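Long-range contacts in DyP-type peroxidase (Thermobifida cellulosilytica, PDB 4GS1), which probably uses hydrogen peroxide and a bound haem to oxidise dyes and other organic substrates: residues R63-A73 / S114-A122; R141-L149 / P174-L182. All blocks are in the same frame, centred on the assembly; numbering follows the deposited sequence. Where two conformers were deposited one is given.

Interaction 1 (R63-A73 / S114-A122)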
loop_
_atom_site.group_PDB
_atom_site.type_symbol
_atom_site.label_atom_id
_atom_site.label_comp_id
_atom_site.label_asym_id
_atom_site.label_seq_id
_atom_site.Cartn_x
_atom_site.Cartn_y
_atom_site.Cartn_z
ATOM N N ARG B 63 -9.788 29.482 -9.210
ATOM C CA ARG B 63 -11.069 28.784 -9.175
ATOM C C ARG B 63 -12.266 29.732 -9.022
ATOM O O ARG B 63 -13.354 29.448 -9.522
ATOM C CB ARG B 63 -11.081 27.735 -8.056
ATOM C CG ARG B 63 -12.215 26.723 -8.209
ATOM C CD ARG B 63 -12.320 25.750 -7.041
ATOM N NE ARG B 63 -13.275 24.689 -7.362
ATOM C CZ ARG B 63 -14.596 24.833 -7.316
ATOM N NH1 ARG B 63 -15.131 25.990 -6.941
ATOM N NH2 ARG B 63 -15.389 23.820 -7.637
ATOM N N ALA B 64 -12.059 30.863 -8.349
ATOM C CA ALA B 64 -13.162 31.778 -8.028
ATOM C C ALA B 64 -13.592 32.689 -9.181
ATOM O O ALA B 64 -14.559 33.441 -9.056
ATOM C CB ALA B 64 -12.818 32.613 -6.803
ATOM N N GLU B 65 -12.874 32.628 -10.296
ATOM C CA GLU B 65 -13.217 33.429 -11.467
ATOM C C GLU B 65 -13.277 32.518 -12.692
ATOM O O GLU B 65 -12.296 31.847 -13.010
ATOM C CB GLU B 65 -12.185 34.543 -11.657
ATOM C CG GLU B 65 -12.672 35.712 -12.489
ATOM C CD GLU B 65 -12.346 35.561 -13.962
ATOM O OE1 GLU B 65 -11.146 35.629 -14.317
ATOM O OE2 GLU B 65 -13.291 35.372 -14.764
ATOM N N PRO B 66 -14.434 32.491 -13.379
ATOM C CA PRO B 66 -14.696 31.540 -14.473
ATOM C C PRO B 66 -13.618 31.508 -15.558
ATOM O O PRO B 66 -13.216 30.420 -15.962
ATOM C CB PRO B 66 -16.027 32.032 -15.055
ATOM C CG PRO B 66 -16.708 32.697 -13.896
ATOM C CD PRO B 66 -15.603 33.346 -13.100
ATOM N N ALA B 67 -13.160 32.667 -16.022
ATOM C CA ALA B 67 -12.116 32.703 -17.043
ATOM C C ALA B 67 -10.812 32.088 -16.529
ATOM O O ALA B 67 -10.155 31.321 -17.236
ATOM C CB ALA B 67 -11.887 34.130 -17.528
ATOM N N ALA B 68 -10.440 32.425 -15.300
ATOM C CA ALA B 68 -9.234 31.864 -14.690
ATOM C C ALA B 68 -9.366 30.363 -14.453
ATOM O O ALA B 68 -8.384 29.624 -14.554
ATOM C CB ALA B 68 -8.916 32.576 -13.383
ATOM N N ALA B 69 -10.575 29.921 -14.111
ATOM C CA ALA B 69 -10.824 28.506 -13.849
ATOM C C ALA B 69 -10.703 27.703 -15.141
ATOM O O ALA B 69 -10.157 26.599 -15.157
ATOM C CB ALA B 69 -12.200 28.312 -13.207
ATOM N N ARG B 70 -11.221 28.262 -16.231
ATOM C CA ARG B 70 -11.100 27.623 -17.534
ATOM C C ARG B 70 -9.635 27.534 -17.954
ATOM O O ARG B 70 -9.192 26.506 -18.464
ATOM C CB ARG B 70 -11.913 28.399 -18.577
ATOM C CG ARG B 70 -11.912 27.770 -19.960
ATOM C CD ARG B 70 -12.794 28.555 -20.926
ATOM N NE ARG B 70 -14.217 28.427 -20.613
ATOM C CZ ARG B 70 -15.007 27.466 -21.087
ATOM N NH1 ARG B 70 -14.522 26.536 -21.902
ATOM N NH2 ARG B 70 -16.290 27.437 -20.746
ATOM N N GLU B 71 -8.888 28.613 -17.730
ATOM C CA GLU B 71 -7.461 28.627 -18.038
ATOM C C GLU B 71 -6.714 27.625 -17.163
ATOM O O GLU B 71 -5.815 26.924 -17.639
ATOM C CB GLU B 71 -6.878 30.028 -17.849
ATOM C CG GLU B 71 -5.526 30.218 -18.508
ATOM C CD GLU B 71 -5.574 29.969 -20.004
ATOM O OE1 GLU B 71 -6.575 30.362 -20.643
ATOM O OE2 GLU B 71 -4.617 29.369 -20.538
ATOM N N GLY B 72 -7.094 27.551 -15.889
ATOM C CA GLY B 72 -6.486 26.599 -14.969
ATOM C C GLY B 72 -6.748 25.157 -15.364
ATOM O O GLY B 72 -5.854 24.305 -15.320
ATOM N N ALA B 73 -7.988 24.875 -15.739
ATOM C CA ALA B 73 -8.357 23.546 -16.211
ATOM C C ALA B 73 -7.532 23.156 -17.437
ATOM O O ALA B 73 -7.001 22.044 -17.505
ATOM C CB ALA B 73 -9.841 23.503 -16.539
ATOM N N SER B 114 -18.199 19.736 -10.713
ATOM C CA SER B 114 -17.868 21.012 -10.067
ATOM C C SER B 114 -16.870 21.856 -10.868
ATOM O O SER B 114 -16.807 23.075 -10.693
ATOM C CB SER B 114 -17.346 20.772 -8.651
ATOM O OG SER B 114 -16.218 19.908 -8.671
ATOM N N LEU B 115 -16.088 21.216 -11.735
ATOM C CA LEU B 115 -15.194 21.960 -12.623
ATOM C C LEU B 115 -16.020 22.799 -13.582
ATOM O O LEU B 115 -15.715 23.971 -13.828
ATOM C CB LEU B 115 -14.282 21.016 -13.420
ATOM C CG LEU B 115 -13.252 21.750 -14.291
ATOM C CD1 LEU B 115 -12.097 22.273 -13.444
ATOM C CD2 LEU B 115 -12.727 20.879 -15.413
ATOM N N LEU B 116 -17.068 22.195 -14.134
ATOM C CA LEU B 116 -17.916 22.905 -15.087
ATOM C C LEU B 116 -18.637 24.051 -14.393
ATOM O O LEU B 116 -18.811 25.127 -14.975
ATOM C CB LEU B 116 -18.899 21.946 -15.774
ATOM C CG LEU B 116 -18.314 21.103 -16.916
ATOM C CD1 LEU B 116 -17.415 19.958 -16.411
ATOM C CD2 LEU B 116 -19.426 20.547 -17.780
ATOM N N GLU B 117 -19.030 23.843 -13.140
ATOM C CA GLU B 117 -19.652 24.923 -12.371
ATOM C C GLU B 117 -18.681 26.093 -12.166
ATOM O O GLU B 117 -19.048 27.254 -12.354
ATOM C CB GLU B 117 -20.197 24.416 -11.027
ATOM C CG GLU B 117 -21.317 23.378 -11.158
ATOM C CD GLU B 117 -22.444 23.818 -12.098
ATOM O OE1 GLU B 117 -22.797 25.020 -12.096
ATOM O OE2 GLU B 117 -22.976 22.961 -12.845
ATOM N N ALA B 118 -17.438 25.786 -11.802
ATOM C CA ALA B 118 -16.423 26.826 -11.618
ATOM C C ALA B 118 -16.134 27.595 -12.909
ATOM O O ALA B 118 -15.780 28.771 -12.865
ATOM C CB ALA B 118 -15.137 26.225 -11.068
ATOM N N MET B 119 -16.265 26.925 -14.052
ATOM C CA MET B 119 -16.030 27.574 -15.343
ATOM C C MET B 119 -17.275 28.285 -15.866
ATOM O O MET B 119 -17.257 28.808 -16.981
ATOM C CB MET B 119 -15.557 26.559 -16.392
ATOM C CG MET B 119 -14.261 25.854 -16.050
ATOM S SD MET B 119 -13.675 24.731 -17.343
ATOM C CE MET B 119 -15.022 23.560 -17.447
ATOM N N ASP B 120 -18.344 28.302 -15.065
ATOM C CA ASP B 120 -19.629 28.873 -15.486
ATOM C C ASP B 120 -20.047 28.218 -16.801
ATOM O O ASP B 120 -20.391 28.889 -17.775
ATOM C CB ASP B 120 -19.535 30.403 -15.618
ATOM C CG ASP B 120 -20.894 31.074 -15.778
ATOM O OD1 ASP B 120 -21.908 30.529 -15.290
ATOM O OD2 ASP B 120 -20.947 32.160 -16.394
ATOM N N ALA B 121 -20.003 26.889 -16.814
ATOM C CA ALA B 121 -20.272 26.119 -18.023
ATOM C C ALA B 121 -21.321 25.034 -17.810
ATOM O O ALA B 121 -21.193 23.926 -18.334
ATOM C CB ALA B 121 -18.983 25.510 -18.553
ATOM N N ALA B 122 -22.368 25.355 -17.056
ATOM C CA ALA B 122 -23.428 24.390 -16.781
ATOM C C ALA B 122 -24.114 23.933 -18.067
ATOM O O ALA B 122 -24.699 22.850 -18.118
ATOM C CB ALA B 122 -24.441 24.979 -15.810
HETATM O O HOH W 1 -15.527 30.435 -10.799
HETATM O O HOH W 2 -18.070 24.379 -7.861
HETATM O O HOH W 3 -15.296 29.970 -18.560
HETATM O O HOH W 4 -17.495 29.687 -19.675
#

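Interaction 2 (R141-L149 / P174-L182)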
loop_
_atom_site.group_PDB
_atom_site.type_symbol
_atom_site.label_atom_id
_atom_site.label_comp_id
_atom_site.label_asym_id
_atom_site.label_seq_id
_atom_site.Cartn_x
_atom_site.Cartn_y
_atom_site.Cartn_z
ATOM N N ARG B 141 -17.629 11.077 4.404
ATOM C CA ARG B 141 -16.794 12.188 4.880
ATOM C C ARG B 141 -16.675 13.174 3.730
ATOM O O ARG B 141 -16.171 12.815 2.670
ATOM C CB ARG B 141 -15.377 11.700 5.226
ATOM C CG ARG B 141 -15.205 11.021 6.583
ATOM C CD ARG B 141 -15.877 9.674 6.649
ATOM N NE ARG B 141 -15.468 8.925 7.836
ATOM C CZ ARG B 141 -16.287 8.152 8.543
ATOM N NH1 ARG B 141 -17.561 8.039 8.185
ATOM N NH2 ARG B 141 -15.840 7.503 9.610
ATOM N N PRO B 142 -17.113 14.431 3.932
ATOM C CA PRO B 142 -17.129 15.401 2.826
ATOM C C PRO B 142 -15.796 15.596 2.098
ATOM O O PRO B 142 -15.789 15.762 0.876
ATOM C CB PRO B 142 -17.551 16.704 3.516
ATOM C CG PRO B 142 -18.388 16.251 4.664
ATOM C CD PRO B 142 -17.730 14.982 5.153
ATOM N N ARG B 143 -14.689 15.564 2.836
ATOM C CA ARG B 143 -13.385 15.800 2.224
ATOM C C ARG B 143 -12.857 14.580 1.475
ATOM O O ARG B 143 -11.835 14.663 0.792
ATOM C CB ARG B 143 -12.376 16.286 3.265
ATOM C CG ARG B 143 -12.706 17.672 3.820
ATOM C CD ARG B 143 -12.979 18.700 2.704
ATOM N NE ARG B 143 -11.794 19.027 1.904
ATOM C CZ ARG B 143 -11.687 20.096 1.121
ATOM N NH1 ARG B 143 -12.690 20.960 1.033
ATOM N NH2 ARG B 143 -10.570 20.315 0.437
ATOM N N TRP B 144 -13.560 13.458 1.601
ATOM C CA TRP B 144 -13.249 12.246 0.844
ATOM C C TRP B 144 -14.235 12.081 -0.312
ATOM O O TRP B 144 -14.331 11.001 -0.898
ATOM C CB TRP B 144 -13.352 11.004 1.733
ATOM C CG TRP B 144 -12.256 10.813 2.716
ATOM C CD1 TRP B 144 -11.123 11.559 2.854
ATOM C CD2 TRP B 144 -12.189 9.783 3.709
ATOM N NE1 TRP B 144 -10.351 11.053 3.890
ATOM C CE2 TRP B 144 -10.989 9.960 4.424
ATOM C CE3 TRP B 144 -13.038 8.731 4.066
ATOM C CZ2 TRP B 144 -10.613 9.117 5.475
ATOM C CZ3 TRP B 144 -12.658 7.884 5.105
ATOM C CH2 TRP B 144 -11.461 8.088 5.800
ATOM N N CYS B 145 -14.972 13.144 -0.629
ATOM C CA CYS B 145 -15.937 13.093 -1.720
ATOM C C CYS B 145 -15.671 14.134 -2.789
ATOM O O CYS B 145 -15.143 15.207 -2.504
ATOM C CB CYS B 145 -17.358 13.302 -1.195
ATOM S SG CYS B 145 -17.922 12.010 -0.087
ATOM N N GLY B 146 -16.056 13.823 -4.021
ATOM C CA GLY B 146 -16.005 14.809 -5.087
ATOM C C GLY B 146 -14.619 15.189 -5.586
ATOM O O GLY B 146 -13.656 14.428 -5.464
ATOM N N GLY B 147 -14.531 16.373 -6.189
ATOM C CA GLY B 147 -13.294 16.829 -6.794
ATOM C C GLY B 147 -13.525 17.464 -8.153
ATOM O O GLY B 147 -14.381 17.011 -8.913
ATOM N N ASP B 148 -12.767 18.507 -8.466
ATOM C CA ASP B 148 -12.849 19.129 -9.792
ATOM C C ASP B 148 -12.235 18.240 -10.879
ATOM O O ASP B 148 -12.694 18.240 -12.030
ATOM C CB ASP B 148 -12.110 20.471 -9.809
ATOM C CG ASP B 148 -12.762 21.535 -8.940
ATOM O OD1 ASP B 148 -13.983 21.467 -8.659
ATOM O OD2 ASP B 148 -12.030 22.468 -8.542
ATOM N N LEU B 149 -11.185 17.509 -10.511
ATOM C CA LEU B 149 -10.368 16.748 -11.453
ATOM C C LEU B 149 -9.912 15.437 -10.822
ATOM O O LEU B 149 -9.862 15.319 -9.596
ATOM C CB LEU B 149 -9.127 17.555 -11.854
ATOM C CG LEU B 149 -9.386 18.844 -12.630
ATOM C CD1 LEU B 149 -8.180 19.789 -12.533
ATOM C CD2 LEU B 149 -9.707 18.514 -14.081
ATOM N N PRO B 174 1.245 24.825 -8.621
ATOM C CA PRO B 174 0.197 24.956 -7.612
ATOM C C PRO B 174 -1.175 25.221 -8.211
ATOM O O PRO B 174 -2.080 25.553 -7.443
ATOM C CB PRO B 174 0.651 26.188 -6.828
ATOM C CG PRO B 174 1.255 27.072 -7.901
ATOM C CD PRO B 174 1.850 26.132 -8.942
ATOM N N THR B 175 -1.364 25.082 -9.522
ATOM C CA THR B 175 -2.715 25.338 -10.031
ATOM C C THR B 175 -3.744 24.304 -9.533
ATOM O O THR B 175 -4.931 24.609 -9.430
ATOM C CB THR B 175 -2.795 25.598 -11.566
ATOM O OG1 THR B 175 -3.605 24.601 -12.192
ATOM C CG2 THR B 175 -1.424 25.642 -12.206
ATOM N N THR B 176 -3.271 23.102 -9.201
ATOM C CA THR B 176 -4.113 22.058 -8.603
ATOM C C THR B 176 -3.684 21.769 -7.166
ATOM O O THR B 176 -2.517 21.953 -6.814
ATOM C CB THR B 176 -4.049 20.732 -9.388
ATOM O OG1 THR B 176 -2.686 20.302 -9.500
ATOM C CG2 THR B 176 -4.646 20.872 -10.781
ATOM N N THR B 177 -4.633 21.310 -6.349
ATOM C CA THR B 177 -4.363 20.880 -4.977
ATOM C C THR B 177 -5.035 19.526 -4.766
ATOM O O THR B 177 -6.170 19.332 -5.198
ATOM C CB THR B 177 -4.957 21.862 -3.953
ATOM O OG1 THR B 177 -4.502 23.194 -4.235
ATOM C CG2 THR B 177 -4.528 21.475 -2.550
ATOM N N VAL B 178 -4.349 18.590 -4.118
ATOM C CA VAL B 178 -4.973 17.303 -3.806
ATOM C C VAL B 178 -6.131 17.468 -2.824
ATOM O O VAL B 178 -5.977 18.086 -1.761
ATOM C CB VAL B 178 -3.956 16.287 -3.246
ATOM C CG1 VAL B 178 -4.668 15.030 -2.779
ATOM C CG2 VAL B 178 -2.928 15.911 -4.311
ATOM N N ARG B 179 -7.292 16.924 -3.184
ATOM C CA ARG B 179 -8.459 16.935 -2.302
ATOM C C ARG B 179 -8.519 15.672 -1.442
ATOM O O ARG B 179 -8.635 15.746 -0.213
ATOM C CB ARG B 179 -9.751 17.080 -3.120
ATOM C CG ARG B 179 -11.015 17.212 -2.284
ATOM C CD ARG B 179 -12.261 17.380 -3.177
ATOM N NE ARG B 179 -13.481 17.463 -2.371
ATOM C CZ ARG B 179 -13.978 18.599 -1.891
ATOM N NH1 ARG B 179 -13.375 19.761 -2.144
ATOM N NH2 ARG B 179 -15.079 18.580 -1.157
ATOM N N TRP B 180 -8.438 14.517 -2.094
ATOM C CA TRP B 180 -8.337 13.238 -1.397
ATOM C C TRP B 180 -7.611 12.257 -2.311
ATOM O O TRP B 180 -7.504 12.476 -3.515
ATOM C CB TRP B 180 -9.717 12.693 -0.949
ATOM C CG TRP B 180 -10.713 12.434 -2.060
ATOM C CD1 TRP B 180 -11.722 13.276 -2.480
ATOM C CD2 TRP B 180 -10.802 11.269 -2.887
ATOM N NE1 TRP B 180 -12.422 12.694 -3.517
ATOM C CE2 TRP B 180 -11.875 11.465 -3.785
ATOM C CE3 TRP B 180 -10.072 10.073 -2.954
ATOM C CZ2 TRP B 180 -12.238 10.512 -4.738
ATOM C CZ3 TRP B 180 -10.435 9.122 -3.909
ATOM C CH2 TRP B 180 -11.505 9.352 -4.790
ATOM N N SER B 181 -7.081 11.186 -1.741
ATOM C CA SER B 181 -6.502 10.138 -2.570
ATOM C C SER B 181 -6.618 8.811 -1.857
ATOM O O SER B 181 -6.801 8.762 -0.639
ATOM C CB SER B 181 -5.037 10.438 -2.909
ATOM O OG SER B 181 -4.187 10.088 -1.822
ATOM N N LEU B 182 -6.535 7.722 -2.611
ATOM C CA LEU B 182 -6.546 6.394 -1.995
ATOM C C LEU B 182 -5.768 5.417 -2.864
ATOM O O LEU B 182 -5.947 5.375 -4.088
ATOM C CB LEU B 182 -7.981 5.891 -1.784
ATOM C CG LEU B 182 -8.186 4.593 -0.991
ATOM C CD1 LEU B 182 -7.593 4.703 0.389
ATOM C CD2 LEU B 182 -9.688 4.283 -0.909
HETATM O O HOH W 5 -17.596 16.980 -0.346
HETATM O O HOH W 6 -7.530 19.896 0.139
HETATM O O HOH W 7 -9.555 17.740 1.467
HETATM O O HOH W 8 -15.612 20.727 0.744
#

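Interaction 1 (R63-A73 / S114-A122)
Met119 and Ala118 press against the first turns of helix 66-90, in a contact that has no direct hydrogen bond between its two segments. The thioether of Met119 lies along the helix surface, SD 3.9 Å from Arg70 CA and also touching Ala73 CB. Leu115 reaches the same methyl with both branches, CD1 at 4.0 Å from Ala73 CB, because its CG stands opposite its own backbone N (chi1 -176°). Nearer the start of the helix, Ala69 CB rests on Ala118, and the Pro66 CA-H points at Ala118 O (3.4 Å, angle at the hydrogen 152°). A water bridges this junction, donating to both Arg63 O and Ala118 O.

The extended chain of Arg63 spreads its guanidinium across Ala118, whose CB sits 4.0 Å above the plane and over its centre, while Ser114 CB lies at the edge. NE forms a salt bridge with Asp148, which also bonds Ser114 OG. With an alanine in place of Arg63, Asp148 would probably lose its charged mate and Ala118 CB the flat group that covers it.

On the far flank, Arg70 works through solvent: NE and NH2 each hold a water, and each water donates to Met119 O, 2.8 Å away. Arg70 NH1 turns instead to the carbonyls of Leu392 and Val393 near the C-terminus.

Two helix ends therefore meet here. Glu65 caps the N-terminus of helix 66-90, whereas Asp120, with positive phi, closes a Schellman motif after helix 113-118. The segment axes pass 9.5 Å apart at 135°. Arg63, Ala69 and Leu115 all touch Leu58, so the two helix ends pack against the C-terminal end of the inner strand 50-58 of the sheet in a ferredoxin-like domain.

Interaction 2 (R141-L149 / P174-L182)
Trp144 and Trp180 mark the closest backbone approach, their CA atoms 5.5 Å apart, and the loop 141-149 then runs beside strand 176-182 without a main-chain hydrogen bond between them. Side chains of the strand bind the loop instead, using two successive carbonyls. Arg179 NE donates to Cys145 O at 2.8 Å, arriving nearly in line with the C=O bond (165°). Trp180 NE1 donates to Gly146 O at 2.9 Å, somewhat tilted from both the carbonyl plane and the indole plane.

The first torsion of Trp180 places CG between the backbone N and carbonyl carbon (chi1 60°), which sets the ring against the Trp144 peptide: Trp144 O lies 3.6 Å above one face, toward its rim. Arg179 stays extended, and its CD packs 3.8 Å from Gly147 CA. The backbone angles of Gly146 and Gly147 suit glycine, that of Gly147 demanding it.

Arg143 was deposited in two conformers, so its part is less certain; in the one described, its guanidinium turns one face to Arg179 NH1, the planes 38° apart, and its NE donates to a water that donates to Arg179 O. The salt bridge of Arg179 NH1 with Asp57 probably eases this meeting of like charges. Beyond the contact, Gly146 bonds the backbone of Ser374 and Trp180 touches Ala375, tying the loop and strand 176-185 alike to strand 369-379 of the other sheet.

That neighbouring residues Arg179 and Trp180 both turn to the loop reflects a classic beta bulge opposite Ala55; Asp148 and Leu149 form a second, opposite Phe56. Both bulges lie against strand 50-58, in the antiparallel sheet of the N-terminal ferredoxin-like half.

Interaction 1 closes before interaction 2 opens along the chain, and their centres lie 16 Å apart on the same side of the chain's centre, all four segments within the N-terminal half of the Dyp-type peroxidase fold. They meet physically: Leu115 CB packs 3.5 Å from Asp148 O, and the Asp148 carboxylate in the loop of interaction 2 serves side chains of both segments of interaction 1. Strand 50-58 is the common element, since strands 149-155 and 176-185 flank it while helix 66-90 follows it in sequence. Together the contacts join the helix ends beside this sheet to the loop that enters strand 149-155 and, on its way, touches strand 369-379 of the second, haem-binding half.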